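Local structure of isomaltose glucohydrolase (Kribbella flavida, 5Z3E) at residues I84-D89 and A164-L169; F79-I84 and L157-T162. The protein hydrolyses the alpha-1,6-glucosidic linkage of isomaltose from its non-reducing end, releasing beta-D-glucose and D-glucose inside the cell. The protein carries 1 engineered substitution. One frame throughout, in Å; residues are numbered along the deposited sequence. Where two conformers were deposited one is given.

Contact 1 of 2, residues I84-D89 and A164-L169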
# COMPACT_ATOMS: atom_id res chain seq x y z
N ILE A 84 11.84 3.88 3.51
CA ILE A 84 12.75 4.59 4.39
C ILE A 84 13.53 3.63 5.29
O ILE A 84 14.72 3.82 5.55
CB ILE A 84 11.97 5.65 5.20
CG1 ILE A 84 11.44 6.77 4.29
CG2 ILE A 84 12.78 6.20 6.37
CD1 ILE A 84 12.53 7.63 3.63
N SER A 85 12.85 2.60 5.79
CA SER A 85 13.49 1.60 6.62
C SER A 85 14.56 0.84 5.85
O SER A 85 15.67 0.62 6.35
CB SER A 85 12.43 0.63 7.16
OG SER A 85 13.03 -0.39 7.93
N ARG A 86 14.27 0.47 4.61
CA ARG A 86 15.27 -0.17 3.74
C ARG A 86 16.43 0.74 3.47
O ARG A 86 17.58 0.30 3.43
CB ARG A 86 14.61 -0.60 2.43
CG ARG A 86 13.74 -1.83 2.54
CD ARG A 86 12.95 -2.05 1.29
NE ARG A 86 12.22 -3.31 1.22
CZ ARG A 86 12.50 -4.33 0.41
NH1 ARG A 86 13.57 -4.32 -0.36
NH2 ARG A 86 11.67 -5.36 0.36
N TYR A 87 16.17 2.04 3.28
CA TYR A 87 17.22 3.01 3.06
C TYR A 87 18.12 3.13 4.26
O TYR A 87 19.29 3.50 4.12
CB TYR A 87 16.59 4.37 2.72
CG TYR A 87 17.55 5.40 2.20
CD1 TYR A 87 17.82 5.47 0.85
CD2 TYR A 87 18.16 6.32 3.03
CE1 TYR A 87 18.67 6.42 0.34
CE2 TYR A 87 19.05 7.28 2.50
CZ TYR A 87 19.28 7.31 1.16
OH TYR A 87 20.16 8.26 0.61
N GLY A 88 17.60 2.85 5.45
CA GLY A 88 18.38 2.81 6.68
C GLY A 88 18.10 3.94 7.64
O GLY A 88 18.81 4.06 8.65
N ASP A 89 17.08 4.75 7.38
CA ASP A 89 16.76 5.86 8.27
C ASP A 89 15.80 5.36 9.37
O ASP A 89 14.58 5.47 9.30
CB ASP A 89 16.21 7.05 7.52
CG ASP A 89 16.11 8.30 8.36
OD1 ASP A 89 16.06 8.21 9.60
OD2 ASP A 89 16.06 9.40 7.75
N ALA A 164 10.77 -3.72 12.37
CA ALA A 164 11.37 -4.20 13.60
C ALA A 164 12.29 -5.38 13.36
O ALA A 164 13.34 -5.49 14.01
CB ALA A 164 10.30 -4.54 14.62
N ALA A 165 11.91 -6.28 12.47
CA ALA A 165 12.78 -7.41 12.16
C ALA A 165 14.05 -6.95 11.49
O ALA A 165 15.14 -7.43 11.80
CB ALA A 165 12.04 -8.40 11.26
N ARG A 166 13.95 -6.01 10.55
CA ARG A 166 15.12 -5.53 9.82
C ARG A 166 16.15 -4.92 10.75
O ARG A 166 17.35 -5.12 10.57
CB ARG A 166 14.67 -4.49 8.79
CG ARG A 166 15.81 -3.87 8.00
CD ARG A 166 15.30 -2.91 6.92
NE ARG A 166 14.59 -3.66 5.88
CZ ARG A 166 13.28 -3.60 5.62
NH1 ARG A 166 12.77 -4.43 4.73
NH2 ARG A 166 12.49 -2.74 6.24
N HIS A 167 15.68 -4.15 11.73
CA HIS A 167 16.57 -3.35 12.55
C HIS A 167 16.73 -3.84 13.97
O HIS A 167 17.36 -3.19 14.79
CB HIS A 167 16.14 -1.89 12.48
CG HIS A 167 16.32 -1.30 11.12
ND1 HIS A 167 17.57 -1.10 10.56
CD2 HIS A 167 15.41 -0.93 10.18
CE1 HIS A 167 17.41 -0.59 9.35
NE2 HIS A 167 16.12 -0.47 9.09
N GLY A 168 16.20 -5.03 14.26
CA GLY A 168 16.40 -5.62 15.57
C GLY A 168 15.72 -4.88 16.71
O GLY A 168 16.28 -4.76 17.78
N LEU A 169 14.49 -4.40 16.48
CA LEU A 169 13.79 -3.54 17.43
C LEU A 169 12.75 -4.32 18.21
O LEU A 169 12.16 -5.27 17.71
CB LEU A 169 13.13 -2.39 16.71
CG LEU A 169 14.04 -1.61 15.76
CD1 LEU A 169 13.25 -0.54 15.03
CD2 LEU A 169 15.23 -1.03 16.49
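S85 is gripped by R166 and H167 where helices 74-87 and 151-167 come to their C-terminal ends; the first closes with a Schellman motif in which G88, at positive phi, is the C-prime residue and D89 N returns to I84 O. The tight part lies around S85, which is buried. R166 NH2 donates to S85 OG over 2.9 Å, with the hydroxyl oxygen near the guanidinium plane. S85 OG, turned anti to its own backbone N (chi1 178°), also hydrogen-bonds H163, one turn back from H167. A bend at chi3 (-67°) of R166 folds its guanidinium beside helix 74-87, where R86 CG sits over the centre of one face, 3.5 Å above the plane. The two arginine chains cross at about a right angle, and E82 pairs with both, which probably offsets the closeness of their charges.

Toward solvent the packing thins out: G88 is exposed, and its CA comes no nearer than 4.4 Å to H167 CE1. Back at S85, the imidazole is held through H167 NE2, which donates to S85 O at 3.0 Å, the oxygen lying in the ring plane while the donor stands 38° out of the carbonyl plane.

Contact 2 of 2, residues F79-I84 and L157-T162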
# COMPACT_ATOMS: atom_id res chain seq x y z
N PHE A 79 3.97 2.00 3.04
CA PHE A 79 4.94 1.75 1.98
C PHE A 79 6.07 2.77 2.01
O PHE A 79 7.22 2.43 1.77
CB PHE A 79 4.27 1.71 0.61
CG PHE A 79 3.57 0.42 0.30
CD1 PHE A 79 4.29 -0.75 0.09
CD2 PHE A 79 2.20 0.38 0.13
CE1 PHE A 79 3.64 -1.93 -0.24
CE2 PHE A 79 1.57 -0.78 -0.26
CZ PHE A 79 2.29 -1.95 -0.39
N THR A 80 5.75 4.03 2.30
CA THR A 80 6.77 5.05 2.46
C THR A 80 7.74 4.65 3.55
O THR A 80 8.96 4.70 3.38
CB THR A 80 6.12 6.43 2.72
OG1 THR A 80 5.30 6.80 1.60
CG2 THR A 80 7.14 7.51 2.91
N ALA A 81 7.20 4.24 4.70
CA ALA A 81 8.02 3.83 5.82
C ALA A 81 8.90 2.65 5.51
O ALA A 81 10.03 2.57 5.98
CB ALA A 81 7.13 3.51 7.03
N GLU A 82 8.40 1.69 4.71
CA GLU A 82 9.20 0.54 4.32
C GLU A 82 10.36 0.97 3.43
O GLU A 82 11.48 0.47 3.61
CB GLU A 82 8.31 -0.50 3.63
CG GLU A 82 9.05 -1.67 3.02
CD GLU A 82 9.81 -2.59 3.96
OE1 GLU A 82 9.82 -2.38 5.19
OE2 GLU A 82 10.43 -3.55 3.41
N GLY A 83 10.13 1.87 2.49
CA GLY A 83 11.24 2.39 1.70
C GLY A 83 12.28 3.07 2.54
O GLY A 83 13.48 2.88 2.35
N ILE A 84 11.84 3.88 3.51
CA ILE A 84 12.75 4.59 4.39
C ILE A 84 13.53 3.63 5.29
O ILE A 84 14.72 3.82 5.55
CB ILE A 84 11.97 5.65 5.20
CG1 ILE A 84 11.44 6.77 4.29
CG2 ILE A 84 12.78 6.20 6.37
CD1 ILE A 84 12.53 7.63 3.63
N LEU A 157 0.45 -3.17 9.94
CA LEU A 157 0.97 -4.32 10.66
C LEU A 157 2.15 -4.94 9.92
O LEU A 157 3.18 -5.26 10.52
CB LEU A 157 -0.13 -5.36 10.84
CG LEU A 157 -1.24 -4.98 11.82
CD1 LEU A 157 -2.25 -6.12 11.86
CD2 LEU A 157 -0.71 -4.69 13.22
N TRP A 158 2.00 -5.15 8.61
CA TRP A 158 3.11 -5.66 7.82
C TRP A 158 4.34 -4.76 7.95
O TRP A 158 5.47 -5.23 8.16
CB TRP A 158 2.68 -5.81 6.35
CG TRP A 158 3.81 -5.88 5.38
CD1 TRP A 158 4.65 -6.92 5.14
CD2 TRP A 158 4.31 -4.78 4.58
NE1 TRP A 158 5.62 -6.55 4.23
CE2 TRP A 158 5.42 -5.25 3.87
CE3 TRP A 158 3.88 -3.48 4.35
CZ2 TRP A 158 6.14 -4.43 2.97
CZ3 TRP A 158 4.56 -2.67 3.47
CH2 TRP A 158 5.67 -3.17 2.78
N SER A 159 4.14 -3.46 7.81
CA SER A 159 5.24 -2.51 7.80
C SER A 159 5.99 -2.49 9.13
O SER A 159 7.23 -2.52 9.16
CB SER A 159 4.71 -1.13 7.45
OG SER A 159 5.67 -0.12 7.58
N VAL A 160 5.27 -2.40 10.23
CA VAL A 160 5.94 -2.26 11.53
C VAL A 160 6.68 -3.54 11.89
O VAL A 160 7.80 -3.48 12.40
CB VAL A 160 4.95 -1.77 12.62
CG1 VAL A 160 3.92 -2.80 13.03
CG2 VAL A 160 5.73 -1.28 13.83
N VAL A 161 6.09 -4.71 11.62
CA VAL A 161 6.78 -5.97 11.89
C VAL A 161 8.03 -6.07 11.04
O VAL A 161 9.11 -6.47 11.52
CB VAL A 161 5.83 -7.15 11.65
CG1 VAL A 161 6.60 -8.47 11.68
CG2 VAL A 161 4.73 -7.17 12.69
N THR A 162 7.93 -5.73 9.76
CA THR A 162 9.06 -5.84 8.84
C THR A 162 10.19 -4.92 9.27
O THR A 162 11.38 -5.30 9.26
CB THR A 162 8.61 -5.55 7.40
OG1 THR A 162 7.61 -6.49 7.04
CG2 THR A 162 9.74 -5.65 6.41
O HOH W 1 8.25 -1.17 6.99
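F79 and W158 meet obliquely, their side chains crossing at about a right angle. The phenyl ring and the six-membered ring of the indole have planes 55° apart and centroids 5.3 Å apart, and the closest approach is F79 CE1 to W158 CH2. W158 sends the benzene end of its indole across to helix 74-87, where CH2 is shared between two neighbours: the phenyl ring of F79 and the aliphatic part of E82, whose CG lies 3.7 Å from W158 CH2. F275 meets the same indole edge-to-face, while W383 lies nearly parallel to the ring of F79.

F79, W158 and E82 are buried in the helical (alpha/alpha)6 barrel of glycoside hydrolase family 15. Here segments 79-84 and 157-162 run side by side in the same direction, their axes 9.3 Å apart and inclined by 17°.

E82 turns at chi2 (64°), which carries its carboxylate past the indole and over to T162, whose methyl CG2 lies 3.5 Å from E82 OE1. The T162 hydroxyl points back into its own helix, where OG1 donates to W158 O at 2.7 Å. The other carboxylate oxygen, OE2, pairs with R86 and R166. Between the helices a water donates to E82 OE1 (2.7 Å) and to S159 O (2.8 Å), a bridge between two segments that share no direct hydrogen bond. In the conformer of S159 given, the same water also accepts from S159 OG, and the methyl of A81 faces that hydroxyl.

How the contacts relate
Contacts 1 and 2 are successive levels of one interface between helices 74-87 and 151-167, with centres about 9 Å apart and I84 common to both. Moving toward the C-terminal ends of the helices, the interface passes from the buried aromatic and water-bridged level of contact 2, about 10 Å from the centre of the chain, to the polar surface level of contact 1, about 18 Å from it. E82 ties them together: its OE2 forms a salt bridge with R166 NH1 at 2.8 Å, so a carboxylate of the deeper level probably helps fix an arginine of the outer one. Both contacts lie away from the probable catalytic and substrate-binding residues.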